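Local coordinates for Lmo2125 protein (Listeria monocytogenes serovar 1/2a, PDB 5TU0), which binds maltose and probably delivers it, as the lipoprotein receptor of a sugar transport system, for uptake across the cell membrane, at residues P62-S67 with K274-S279; Y267-G272 with K337-M342. The protein carries 2 engineered substitutions. All coordinates share one frame; numbering follows the deposited sequence.

Contact 1: residues P62-S67 with K274-S279; sequences PDVMMS and KGWVVS
K274 meets the other strand through its aliphatic stem, with CD 3.7 Å from CE of M66. Its amino end leads out of the contact and bonds to Y19 OH. The backbones of 64-67 and 274-278 run antiparallel as neighbouring strands of one sheet. G275 and S67 form a hydrogen-bonded pair, each giving its N-H to the other's carbonyl.

W276 faces M66 in a non-hydrogen-bonded pair. Here M66 lies over the indole. CG of M66 sits 3.6 Å from the centroid of the six-membered ring of W276, almost on the ring normal, a CH-pi contact. SD of M66 follows, 4.2 Å from the centroid of the W276 six-membered ring and 22° off the normal, a Met-aromatic contact. With chi1 at -61°, CG of M66 is set over the indole, and the bend at chi3 then carries CE past the ring to K274.

V277 returns to the hydrogen-bonded pattern with M65. N of V277 reaches M65 O at 2.8 Å, nearly straight (173°), and M65 N donates back to V277 O. On the face shared with S67, CG2 of V277 packs on CG of M65 at 3.5 Å. V278 and V64 sit side by side on the W276 face, V64 being modelled in two positions. S279 closes the pairing, its N bonding to D63 O at 2.9 Å. A water joins S279 OG to P62 O, and S279 OG also meets the backbone N of Y281.

The W276 face is covered by helix 285-295, where W291 meets the indole edge-to-face. The M65 and V277 face packs on helices 45-58 and 69-77. In the sheet, strand 272-278 lies between strand 64-68 and the long strand 105-121, while V64 bonds through its backbone to strand 10-15.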
loop_
_atom_site.group_PDB
_atom_site.type_symbol
_atom_site.label_atom_id
_atom_site.label_comp_id
_atom_site.label_asym_id
_atom_site.label_seq_id
_atom_site.Cartn_x
_atom_site.Cartn_y
_atom_site.Cartn_z
ATOM N N PRO A 62 18.504 -13.169 10.814
ATOM C CA PRO A 62 18.083 -12.453 12.024
ATOM C C PRO A 62 16.866 -13.140 12.651
ATOM O O PRO A 62 16.175 -13.920 11.981
ATOM C CB PRO A 62 17.691 -11.064 11.482
ATOM C CG PRO A 62 17.271 -11.333 10.085
ATOM C CD PRO A 62 18.221 -12.375 9.600
ATOM N N ASP A 63 16.609 -12.863 13.928
ATOM C CA ASP A 63 15.452 -13.429 14.611
ATOM C C ASP A 63 14.164 -12.740 14.244
ATOM O O ASP A 63 13.123 -13.402 14.089
ATOM C CB ASP A 63 15.626 -13.316 16.115
ATOM C CG ASP A 63 16.790 -14.117 16.614
ATOM O OD1 ASP A 63 16.768 -15.348 16.426
ATOM O OD2 ASP A 63 17.703 -13.513 17.215
ATOM N N VAL A 64 14.202 -11.410 14.133
ATOM C CA VAL A 64 13.018 -10.636 13.765
ATOM C C VAL A 64 13.379 -9.592 12.717
ATOM O O VAL A 64 14.514 -9.118 12.648
ATOM C CB VAL A 64 12.357 -9.935 14.972
ATOM C CG1 VAL A 64 11.797 -10.956 15.959
ATOM C CG2 VAL A 64 13.344 -9.009 15.650
ATOM N N MET A 65 12.398 -9.264 11.886
ATOM C CA MET A 65 12.567 -8.292 10.819
ATOM C C MET A 65 11.185 -7.771 10.429
ATOM O O MET A 65 10.194 -8.134 11.040
ATOM C CB MET A 65 13.294 -8.962 9.649
ATOM C CG MET A 65 12.491 -10.056 8.952
ATOM S SD MET A 65 13.445 -11.544 8.554
ATOM C CE MET A 65 13.384 -12.276 10.185
ATOM N N MET A 66 11.118 -6.924 9.418
ATOM C CA MET A 66 9.848 -6.412 8.962
ATOM C C MET A 66 9.564 -6.926 7.559
ATOM O O MET A 66 10.464 -7.403 6.853
ATOM C CB MET A 66 9.860 -4.882 8.979
ATOM C CG MET A 66 10.084 -4.285 10.367
ATOM S SD MET A 66 10.308 -2.486 10.326
ATOM C CE MET A 66 8.785 -1.980 9.579
ATOM N N SER A 67 8.299 -6.827 7.161
ATOM C CA SER A 67 7.881 -7.202 5.826
ATOM C C SER A 67 6.641 -6.423 5.432
ATOM O O SER A 67 5.792 -6.127 6.280
ATOM C CB SER A 67 7.569 -8.697 5.751
ATOM O OG SER A 67 7.039 -9.057 4.474
ATOM N N LYS A 274 3.209 -2.463 6.775
ATOM C CA LYS A 274 4.255 -3.375 7.181
ATOM C C LYS A 274 3.972 -3.977 8.560
ATOM O O LYS A 274 3.319 -3.360 9.424
ATOM C CB LYS A 274 5.596 -2.631 7.247
ATOM C CG LYS A 274 6.061 -1.967 5.955
ATOM C CD LYS A 274 7.464 -1.391 6.155
ATOM C CE LYS A 274 7.984 -0.556 4.983
ATOM N NZ LYS A 274 7.393 0.799 5.027
ATOM N N GLY A 275 4.482 -5.182 8.751
ATOM C CA GLY A 275 4.372 -5.888 10.011
ATOM C C GLY A 275 5.744 -6.394 10.443
ATOM O O GLY A 275 6.693 -6.463 9.642
ATOM N N TRP A 276 5.853 -6.723 11.721
ATOM C CA TRP A 276 7.037 -7.340 12.254
ATOM C C TRP A 276 6.829 -8.856 12.137
ATOM O O TRP A 276 5.729 -9.365 12.397
ATOM C CB TRP A 276 7.250 -6.936 13.716
ATOM C CG TRP A 276 7.820 -5.588 13.882
ATOM C CD1 TRP A 276 7.151 -4.420 14.056
ATOM C CD2 TRP A 276 9.215 -5.265 13.906
ATOM N NE1 TRP A 276 8.052 -3.377 14.207
ATOM C CE2 TRP A 276 9.322 -3.873 14.095
ATOM C CE3 TRP A 276 10.377 -6.021 13.776
ATOM C CZ2 TRP A 276 10.557 -3.223 14.179
ATOM C CZ3 TRP A 276 11.610 -5.377 13.852
ATOM C CH2 TRP A 276 11.682 -3.990 14.049
ATOM N N VAL A 277 7.875 -9.567 11.725
ATOM C CA VAL A 277 7.809 -11.008 11.545
ATOM C C VAL A 277 8.961 -11.687 12.256
ATOM O O VAL A 277 9.972 -11.041 12.545
ATOM C CB VAL A 277 7.799 -11.387 10.054
ATOM C CG1 VAL A 277 6.628 -10.696 9.356
ATOM C CG2 VAL A 277 9.109 -11.026 9.348
ATOM N N VAL A 278 8.791 -12.981 12.547
ATOM C CA VAL A 278 9.796 -13.797 13.255
ATOM C C VAL A 278 10.283 -14.906 12.344
ATOM O O VAL A 278 9.483 -15.626 11.747
ATOM C CB VAL A 278 9.203 -14.436 14.523
ATOM C CG1 VAL A 278 10.222 -15.340 15.216
ATOM C CG2 VAL A 278 8.693 -13.362 15.463
ATOM N N SER A 279 11.598 -15.041 12.227
ATOM C CA SER A 279 12.191 -16.114 11.445
ATOM C C SER A 279 11.760 -17.477 11.998
ATOM O O SER A 279 11.827 -17.705 13.204
ATOM C CB SER A 279 13.714 -16.010 11.507
ATOM O OG SER A 279 14.337 -17.142 10.939
HETATM O O HOH W 1 16.559 -16.913 12.239
#

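Contact 2: residues Y267-G272 with K337-M342; sequences YSPFAG and KNAQPM
F270 and Q340 lie side by side where two loops meet, and two backbone hydrogen bonds join the chains there. Q340 N donates to P269 O at 3.1 Å. A271 N donates to Q340 O at 2.8 Å. It is a single bridge. Beyond it, one water links the backbones, giving a proton to A271 O and accepting one from M342 N.

Close C-H to oxygen contacts add to the pairing. CA of A339 lies 3.1 Å from P269 O, and CA of F270 lies 3.3 Å from Q340 O.

The apolar contacts are small except at one end. CB of A271 meets CB of A339 at 3.6 Å, and CG of P269 approaches CB of A339. At the other end M342 crosses the ring of F270. CB of M342 is 3.6 Å from F270 CD1, near the rim. CG of M342 is anti to the backbone N (chi1 179°), and a turn at chi3 (-59°) brings CE over the face. CE of M342 stands 4.1 Å from the ring centroid of F270. SD of M342 lies above the same face at a distance, in a Met-aromatic contact.

F270 also stacks with Y167 of helix 163-172, and its carbonyl bonds to T115 OG1 on strand 105-121. M342 is the end of the contact that nears the sugar, its side chain about 5 Å from a bound glucose unit. This position is consistent with a loop lining the sugar cleft of a solute-binding protein.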
loop_
_atom_site.group_PDB
_atom_site.type_symbol
_atom_site.label_atom_id
_atom_site.label_comp_id
_atom_site.label_asym_id
_atom_site.label_seq_id
_atom_site.Cartn_x
_atom_site.Cartn_y
_atom_site.Cartn_z
ATOM N N TYR A 267 -13.393 5.866 -2.963
ATOM C CA TYR A 267 -12.341 5.172 -3.693
ATOM C C TYR A 267 -11.842 4.129 -2.675
ATOM O O TYR A 267 -11.644 4.466 -1.501
ATOM C CB TYR A 267 -11.250 6.166 -4.048
ATOM C CG TYR A 267 -10.361 5.804 -5.199
ATOM C CD1 TYR A 267 -9.237 4.991 -5.022
ATOM C CD2 TYR A 267 -10.599 6.323 -6.462
ATOM C CE1 TYR A 267 -8.399 4.697 -6.088
ATOM C CE2 TYR A 267 -9.758 6.041 -7.519
ATOM C CZ TYR A 267 -8.664 5.236 -7.331
ATOM O OH TYR A 267 -7.850 4.950 -8.410
ATOM N N SER A 268 -11.627 2.900 -3.135
ATOM C CA SER A 268 -11.272 1.788 -2.247
ATOM C C SER A 268 -9.935 1.156 -2.606
ATOM O O SER A 268 -9.883 0.032 -3.105
ATOM C CB SER A 268 -12.393 0.761 -2.293
ATOM O OG SER A 268 -13.622 1.364 -1.937
ATOM N N PRO A 269 -8.833 1.873 -2.327
ATOM C CA PRO A 269 -7.514 1.396 -2.710
ATOM C C PRO A 269 -7.028 0.227 -1.864
ATOM O O PRO A 269 -7.696 -0.124 -0.909
ATOM C CB PRO A 269 -6.638 2.610 -2.461
ATOM C CG PRO A 269 -7.274 3.270 -1.286
ATOM C CD PRO A 269 -8.747 3.084 -1.492
ATOM N N PHE A 270 -5.906 -0.380 -2.242
ATOM C CA PHE A 270 -5.316 -1.449 -1.428
ATOM C C PHE A 270 -4.841 -0.875 -0.083
ATOM O O PHE A 270 -4.284 0.221 -0.032
ATOM C CB PHE A 270 -4.126 -2.119 -2.122
ATOM C CG PHE A 270 -4.500 -2.963 -3.311
ATOM C CD1 PHE A 270 -5.363 -4.037 -3.175
ATOM C CD2 PHE A 270 -3.972 -2.691 -4.567
ATOM C CE1 PHE A 270 -5.709 -4.818 -4.266
ATOM C CE2 PHE A 270 -4.319 -3.472 -5.665
ATOM C CZ PHE A 270 -5.180 -4.539 -5.509
ATOM N N ALA A 271 -5.080 -1.626 0.987
ATOM C CA ALA A 271 -4.629 -1.260 2.335
ATOM C C ALA A 271 -3.231 -1.858 2.497
ATOM O O ALA A 271 -3.101 -3.065 2.714
ATOM C CB ALA A 271 -5.573 -1.836 3.380
ATOM N N GLY A 272 -2.197 -1.028 2.400
ATOM C CA GLY A 272 -0.819 -1.489 2.491
ATOM C C GLY A 272 -0.240 -1.241 3.868
ATOM O O GLY A 272 -0.944 -0.813 4.807
ATOM N N LYS A 337 -9.719 3.764 6.072
ATOM C CA LYS A 337 -11.047 3.266 6.464
ATOM C C LYS A 337 -11.749 2.598 5.285
ATOM O O LYS A 337 -12.526 1.671 5.476
ATOM C CB LYS A 337 -11.956 4.392 6.972
ATOM C CG LYS A 337 -11.480 5.120 8.216
ATOM C CD LYS A 337 -12.400 6.296 8.497
ATOM C CE LYS A 337 -11.864 7.189 9.591
ATOM N NZ LYS A 337 -11.715 6.462 10.876
ATOM N N ASN A 338 -11.450 3.067 4.079
ATOM C CA ASN A 338 -12.068 2.532 2.863
ATOM C C ASN A 338 -11.145 1.620 2.053
ATOM O O ASN A 338 -11.522 1.185 0.977
ATOM C CB ASN A 338 -12.532 3.705 1.983
ATOM C CG ASN A 338 -13.462 4.654 2.719
ATOM O OD1 ASN A 338 -13.186 5.846 2.832
ATOM N ND2 ASN A 338 -14.529 4.129 3.249
ATOM N N ALA A 339 -9.943 1.335 2.563
ATOM C CA ALA A 339 -8.998 0.471 1.856
ATOM C C ALA A 339 -9.172 -0.991 2.251
ATOM O O ALA A 339 -9.464 -1.286 3.417
ATOM C CB ALA A 339 -7.570 0.906 2.147
ATOM N N GLN A 340 -8.995 -1.898 1.282
ATOM C CA GLN A 340 -9.070 -3.332 1.562
ATOM C C GLN A 340 -7.727 -3.997 1.359
ATOM O O GLN A 340 -6.964 -3.595 0.491
ATOM C CB GLN A 340 -10.106 -4.057 0.708
ATOM C CG GLN A 340 -9.995 -3.863 -0.787
ATOM C CD GLN A 340 -10.786 -2.674 -1.260
ATOM O OE1 GLN A 340 -10.575 -1.565 -0.808
ATOM N NE2 GLN A 340 -11.719 -2.912 -2.173
ATOM N N PRO A 341 -7.427 -5.031 2.163
ATOM C CA PRO A 341 -6.156 -5.712 1.964
ATOM C C PRO A 341 -6.036 -6.330 0.573
ATOM O O PRO A 341 -7.022 -6.845 0.037
ATOM C CB PRO A 341 -6.186 -6.848 3.013
ATOM C CG PRO A 341 -7.164 -6.427 4.023
ATOM C CD PRO A 341 -8.158 -5.550 3.343
ATOM N N MET A 342 -4.850 -6.249 0.001
ATOM C CA MET A 342 -4.556 -6.894 -1.247
ATOM C C MET A 342 -4.544 -8.388 -0.916
ATOM O O MET A 342 -4.028 -8.763 0.132
ATOM C CB MET A 342 -3.169 -6.481 -1.730
ATOM C CG MET A 342 -2.724 -7.128 -3.034
ATOM S SD MET A 342 -1.011 -6.782 -3.484
ATOM C CE MET A 342 -1.033 -4.989 -3.582
HETATM O O HOH W 2 -2.589 -5.265 1.318
#

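The two contacts share one run of chain. Strand 272-278 starts at G272, the last residue of 267-272, and one residue later segment 274-279 begins. The loop of contact 2 thus passes into the strand of contact 1. Their partner segments alternate along the sequence, and the pairs do not otherwise touch. The centres are 23 Å apart. Contact 1 is a buried piece of sheet, and contact 2 a partly buried meeting of loops. Contact 1 nears the bound maltose at its K274 end, where that side chain is about 6 Å from a glucose unit; contact 2 does so through M342. At the far end of contact 1, the side chain of D63 is about 7 Å from the bound tartronate.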